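Local coordinates for protein P-granule scaffold (Caenorhabditis japonica, PDB 5W4A) that probably serves as a scaffold of germ-line P granules, its N-terminal domain forming a helical module in a protein linked to mRNA repression, at residues His106-Leu111 with Lys139-Leu144; Ala118-Leu123 with Asn149-Tyr154. All coordinates share one frame; numbering follows the deposited sequence.

Interaction 1 (His106-Leu111 with Lys139-Leu144); sequences HDLSIL and KILAIL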
loop_
_atom_site.group_PDB
_atom_site.type_symbol
_atom_site.label_atom_id
_atom_site.label_comp_id
_atom_site.label_asym_id
_atom_site.label_seq_id
_atom_site.Cartn_x
_atom_site.Cartn_y
_atom_site.Cartn_z
ATOM N N HIS C 106 11.170 22.822 4.542
ATOM C CA HIS C 106 10.625 21.481 4.425
ATOM C C HIS C 106 9.145 21.485 4.796
ATOM O O HIS C 106 8.736 22.153 5.762
ATOM C CB HIS C 106 11.415 20.533 5.315
ATOM C CG HIS C 106 11.141 19.100 5.015
ATOM N ND1 HIS C 106 10.073 18.419 5.556
ATOM C CD2 HIS C 106 11.785 18.224 4.207
ATOM C CE1 HIS C 106 10.063 17.186 5.081
ATOM N NE2 HIS C 106 11.100 17.041 4.272
ATOM N N ASP C 107 8.340 20.746 4.025
ATOM C CA ASP C 107 6.888 20.780 4.202
ATOM C C ASP C 107 6.423 20.116 5.501
ATOM O O ASP C 107 5.274 20.327 5.904
ATOM C CB ASP C 107 6.139 20.150 3.006
ATOM C CG ASP C 107 6.594 18.728 2.675
ATOM O OD1 ASP C 107 7.777 18.410 2.822
ATOM O OD2 ASP C 107 5.746 17.959 2.236
ATOM N N LEU C 108 7.271 19.328 6.154
ATOM C CA LEU C 108 6.924 18.719 7.434
ATOM C C LEU C 108 7.587 19.436 8.604
ATOM O O LEU C 108 7.767 18.837 9.666
ATOM C CB LEU C 108 7.284 17.234 7.445
ATOM C CG LEU C 108 6.631 16.359 6.367
ATOM C CD1 LEU C 108 7.007 14.863 6.502
ATOM C CD2 LEU C 108 5.135 16.561 6.325
ATOM N N SER C 109 7.932 20.706 8.419
ATOM C CA SER C 109 8.573 21.513 9.449
ATOM C C SER C 109 7.779 21.599 10.747
ATOM O O SER C 109 8.343 22.035 11.750
ATOM C CB SER C 109 8.809 22.931 8.912
ATOM O OG SER C 109 9.935 22.972 8.048
ATOM N N ILE C 110 6.497 21.213 10.770
ATOM C CA ILE C 110 5.765 21.243 12.039
ATOM C C ILE C 110 6.353 20.252 13.036
ATOM O O ILE C 110 6.280 20.472 14.252
ATOM C CB ILE C 110 4.258 20.985 11.842
ATOM C CG1 ILE C 110 3.993 19.597 11.254
ATOM C CG2 ILE C 110 3.637 22.100 11.026
ATOM C CD1 ILE C 110 2.529 19.211 11.316
ATOM N N LEU C 111 6.926 19.145 12.554
ATOM C CA LEU C 111 7.641 18.220 13.429
ATOM C C LEU C 111 8.703 18.944 14.246
ATOM O O LEU C 111 8.658 18.961 15.481
ATOM C CB LEU C 111 8.299 17.115 12.604
ATOM C CG LEU C 111 7.424 15.960 12.150
ATOM C CD1 LEU C 111 8.233 15.074 11.206
ATOM C CD2 LEU C 111 6.911 15.153 13.342
ATOM N N LYS C 139 1.821 9.379 -2.306
ATOM C CA LYS C 139 2.057 8.094 -1.671
ATOM C C LYS C 139 3.414 8.057 -0.972
ATOM O O LYS C 139 3.536 7.476 0.106
ATOM C CB LYS C 139 1.915 6.981 -2.711
ATOM C CG LYS C 139 0.484 6.814 -3.211
ATOM C CD LYS C 139 0.429 5.929 -4.453
ATOM C CE LYS C 139 -0.971 5.941 -5.084
ATOM N NZ LYS C 139 -2.039 5.581 -4.129
ATOM N N ILE C 140 4.430 8.704 -1.542
ATOM C CA ILE C 140 5.723 8.786 -0.852
ATOM C C ILE C 140 5.583 9.566 0.454
ATOM O O ILE C 140 6.118 9.163 1.494
ATOM C CB ILE C 140 6.783 9.404 -1.773
ATOM C CG1 ILE C 140 7.081 8.479 -2.956
ATOM C CG2 ILE C 140 8.077 9.743 -0.976
ATOM C CD1 ILE C 140 7.802 9.174 -4.074
ATOM N N LEU C 141 4.882 10.699 0.413
ATOM C CA LEU C 141 4.626 11.482 1.622
ATOM C C LEU C 141 3.936 10.642 2.703
ATOM O O LEU C 141 4.331 10.678 3.878
ATOM C CB LEU C 141 3.773 12.704 1.262
ATOM C CG LEU C 141 3.235 13.523 2.432
ATOM C CD1 LEU C 141 4.352 14.052 3.319
ATOM C CD2 LEU C 141 2.431 14.647 1.863
ATOM N N ALA C 142 2.914 9.881 2.316
ATOM C CA ALA C 142 2.203 9.034 3.273
ATOM C C ALA C 142 3.138 8.024 3.919
ATOM O O ALA C 142 3.106 7.839 5.139
ATOM C CB ALA C 142 1.044 8.333 2.568
ATOM N N ILE C 143 3.980 7.361 3.121
ATOM C CA ILE C 143 4.905 6.371 3.672
ATOM C C ILE C 143 5.911 7.046 4.601
ATOM O O ILE C 143 6.250 6.511 5.668
ATOM C CB ILE C 143 5.593 5.589 2.540
ATOM C CG1 ILE C 143 4.578 4.699 1.853
ATOM C CG2 ILE C 143 6.776 4.735 3.085
ATOM C CD1 ILE C 143 5.063 4.219 0.480
ATOM N N LEU C 144 6.424 8.217 4.211
ATOM C CA LEU C 144 7.346 8.959 5.072
ATOM C C LEU C 144 6.716 9.277 6.428
ATOM O O LEU C 144 7.332 9.032 7.485
ATOM C CB LEU C 144 7.791 10.240 4.368
ATOM C CG LEU C 144 8.733 11.129 5.151
ATOM C CD1 LEU C 144 10.042 10.435 5.533
ATOM C CD2 LEU C 144 9.003 12.399 4.334
#
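Leu108 reaches from a loop to two leucines on helix 136-148, one for each of its methyl groups. CD1 of Leu108 meets CD2 of Leu144 at 3.8 Å, the two side chains running past each other in opposite directions, while CD2 of Leu108 lies 4.0 Å from CD1 of Leu141, whose side chain crosses at a slant. Leu141 and Leu144 are three residues apart and so project from neighbouring turns of one helix face; in Leu141 the CG anti to the backbone N (chi1 171°) helps bring the end of the side chain nearer the loop than its CB direction alone would. Beside this apolar contact, the carboxylate of Asp107 skirts the methyl CD1 of Leu141 and is engaged in a salt bridge with Arg6. A bound imidazole, probably from the crystallisation liquor, lies next to Asp107.

The loop owes its shape to two type I turns, His106 to Ser109 and Leu108 to Leu111. The amide N of Leu108 donates to ND1 of His106 (3.0 Å, 160° at the hydrogen), approaching tilted from the ring plane, which ties the His106 ring to the residue making the contact. The carbonyl O of His106 takes two donors, the backbone N of Ser109 at 3.1 Å and its OG at 2.7 Å. Further out, NE2 of His106 is hydrogen-bonded to OD1 of Asp79 and the ring packs edge-to-face with Phe92.

The contact thus joins the connection between helices 89-100 and 116-131 to helix 136-148, with helix 71-84 touching His106 and Leu144, and helix 116-131 packing against the loop.

Interaction 2 (Ala118-Leu123 with Asn149-Tyr154); sequences AAKKKL and NSEENY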
loop_
_atom_site.group_PDB
_atom_site.type_symbol
_atom_site.label_atom_id
_atom_site.label_comp_id
_atom_site.label_asym_id
_atom_site.label_seq_id
_atom_site.Cartn_x
_atom_site.Cartn_y
_atom_site.Cartn_z
ATOM N N ALA C 118 1.254 16.283 19.111
ATOM C CA ALA C 118 0.148 16.900 18.372
ATOM C C ALA C 118 0.469 17.040 16.884
ATOM O O ALA C 118 -0.404 16.832 16.028
ATOM C CB ALA C 118 -0.185 18.266 18.979
ATOM N N ALA C 119 1.710 17.401 16.553
ATOM C CA ALA C 119 2.123 17.399 15.153
ATOM C C ALA C 119 1.979 16.009 14.550
ATOM O O ALA C 119 1.485 15.857 13.425
ATOM C CB ALA C 119 3.569 17.880 15.026
ATOM N N LYS C 120 2.408 14.978 15.284
ATOM C CA LYS C 120 2.355 13.625 14.745
ATOM C C LYS C 120 0.917 13.143 14.551
ATOM O O LYS C 120 0.649 12.387 13.613
ATOM C CB LYS C 120 3.145 12.675 15.648
ATOM C CG LYS C 120 4.674 12.855 15.538
ATOM C CD LYS C 120 5.436 11.719 16.221
ATOM C CE LYS C 120 6.918 11.773 15.901
ATOM N NZ LYS C 120 7.691 10.790 16.716
ATOM N N LYS C 121 -0.028 13.573 15.393
ATOM C CA LYS C 121 -1.424 13.197 15.160
ATOM C C LYS C 121 -2.001 13.935 13.953
ATOM O O LYS C 121 -2.739 13.344 13.150
ATOM C CB LYS C 121 -2.275 13.469 16.403
ATOM C CG LYS C 121 -1.667 13.021 17.735
ATOM C CD LYS C 121 -0.966 11.653 17.698
ATOM C CE LYS C 121 -1.956 10.497 17.786
ATOM N NZ LYS C 121 -1.273 9.172 17.886
ATOM N N LYS C 122 -1.694 15.230 13.814
ATOM C CA LYS C 122 -2.110 15.960 12.620
ATOM C C LYS C 122 -1.477 15.350 11.384
ATOM O O LYS C 122 -2.135 15.195 10.342
ATOM C CB LYS C 122 -1.720 17.442 12.713
ATOM C CG LYS C 122 -2.624 18.267 13.602
ATOM C CD LYS C 122 -2.217 19.738 13.592
ATOM C CE LYS C 122 -2.824 20.489 14.776
ATOM N NZ LYS C 122 -2.308 19.982 16.082
ATOM N N LEU C 123 -0.196 14.990 11.478
ATOM C CA LEU C 123 0.460 14.375 10.333
ATOM C C LEU C 123 -0.138 13.012 10.033
ATOM O O LEU C 123 -0.274 12.649 8.863
ATOM C CB LEU C 123 1.974 14.245 10.559
ATOM C CG LEU C 123 2.785 15.533 10.369
ATOM C CD1 LEU C 123 4.253 15.252 10.520
ATOM C CD2 LEU C 123 2.523 16.188 9.024
ATOM N N ASN C 149 6.202 8.268 12.276
ATOM C CA ASN C 149 5.308 8.045 13.411
ATOM C C ASN C 149 5.454 6.659 14.018
ATOM O O ASN C 149 4.819 6.387 15.050
ATOM C CB ASN C 149 3.868 8.276 12.970
ATOM C CG ASN C 149 3.497 9.749 12.945
ATOM O OD1 ASN C 149 4.193 10.592 13.512
ATOM N ND2 ASN C 149 2.384 10.063 12.297
ATOM N N SER C 150 6.262 5.789 13.415
ATOM C CA SER C 150 6.487 4.452 13.953
ATOM C C SER C 150 7.342 4.544 15.209
ATOM O O SER C 150 8.282 5.336 15.286
ATOM C CB SER C 150 7.188 3.567 12.927
ATOM O OG SER C 150 6.335 3.322 11.837
ATOM N N GLU C 151 7.026 3.728 16.200
ATOM C CA GLU C 151 7.772 3.823 17.451
ATOM C C GLU C 151 8.876 2.781 17.596
ATOM O O GLU C 151 9.943 3.097 18.128
ATOM C CB GLU C 151 6.811 3.753 18.646
ATOM C CG GLU C 151 6.085 5.089 18.916
ATOM C CD GLU C 151 7.034 6.223 19.332
ATOM O OE1 GLU C 151 8.140 5.930 19.850
ATOM O OE2 GLU C 151 6.678 7.405 19.121
ATOM N N GLU C 152 8.667 1.562 17.132
ATOM C CA GLU C 152 9.606 0.465 17.290
ATOM C C GLU C 152 10.047 -0.010 15.910
ATOM O O GLU C 152 9.381 0.258 14.905
ATOM C CB GLU C 152 8.984 -0.705 18.083
ATOM C CG GLU C 152 8.534 -0.336 19.496
ATOM C CD GLU C 152 9.644 0.301 20.325
ATOM O OE1 GLU C 152 10.839 -0.006 20.087
ATOM O OE2 GLU C 152 9.321 1.122 21.214
ATOM N N ASN C 153 11.164 -0.750 15.868
ATOM C CA ASN C 153 11.725 -1.166 14.578
ATOM C C ASN C 153 10.749 -1.993 13.744
ATOM O O ASN C 153 10.724 -1.866 12.519
ATOM C CB ASN C 153 13.008 -1.970 14.781
ATOM C CG ASN C 153 14.211 -1.105 15.019
ATOM O OD1 ASN C 153 14.134 0.121 15.023
ATOM N ND2 ASN C 153 15.352 -1.750 15.193
ATOM N N TYR C 154 9.985 -2.899 14.358
ATOM C CA TYR C 154 9.153 -3.784 13.547
ATOM C C TYR C 154 8.071 -2.993 12.819
ATOM O O TYR C 154 7.814 -3.222 11.630
ATOM C CB TYR C 154 8.547 -4.888 14.420
ATOM C CG TYR C 154 7.771 -5.914 13.654
ATOM C CD1 TYR C 154 6.389 -5.804 13.530
ATOM C CD2 TYR C 154 8.404 -6.985 13.038
ATOM C CE1 TYR C 154 5.662 -6.733 12.810
ATOM C CE2 TYR C 154 7.671 -7.927 12.326
ATOM C CZ TYR C 154 6.311 -7.792 12.214
ATOM O OH TYR C 154 5.574 -8.729 11.535
HETATM O O HOH W 1 7.677 7.983 16.375
#
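With CG anti to its carbonyl carbon (chi1 -73°) and the chain extended beyond, Lys120 leaves helix 116-131 as a straight rod that passes alongside Asn149. The side chain of Asn149, also with CG anti to the carbonyl carbon (chi1 -81°), runs the opposite way and sets its amide against the lysine's base. Its OD1 rests on the lysine's aliphatic part, 3.1 Å from CG and 3.2 Å from CD of Lys120. This oxygen is buried by the contact and has no hydrogen-bond partner in the model; across the contact it faces the lysine's methylenes. At the other end of the amide, ND2 of Asn149 donates to the backbone O of Lys120 at 3.2 Å, a weak bond bent to 134°.

Asn149 lies in the region between helices 136-148 and 153-160, the second of which has Glu152 as its N-cap residue. The contact therefore sets an interhelical connection against the side of helix 116-131 within an all-helical part of the domain. The lysine's ammonium group continues past the amide to a water that accepts from NZ of Lys120 at 2.8 Å and lies 2.9 Å from the backbone O of Ser150, to which it can donate, though it has more acceptors in reach than protons. OE2 of Glu151 stays 4.3 Å from NZ of Lys120, beyond salt-bridge range, though the opposite charges probably still attract. Within its own helix Lys120 has a weak, long ion pair with Glu116.

Overall arrangement
Interactions 1 and 2 adjoin, their centres about 11 Å apart on the same side of the chain's centre, and their segments alternate along the sequence. Leu123, on the helix segment of interaction 2, joins them: its CD1 lies 3.6 Å from CG of Leu111, and its CD2 is 3.8 Å from both CD2 of Leu108 and CD1 of Ile110. Helix 116-131 therefore packs against the loop that precedes it as well as the linker after helix 136-148. Interaction 1 is apolar where the segments meet, whereas interaction 2 combines lysine methylenes packed on an amide with one weak direct hydrogen bond and a water link. The second subunit approaches beyond interaction 2, where its Arg128 packs on Tyr154.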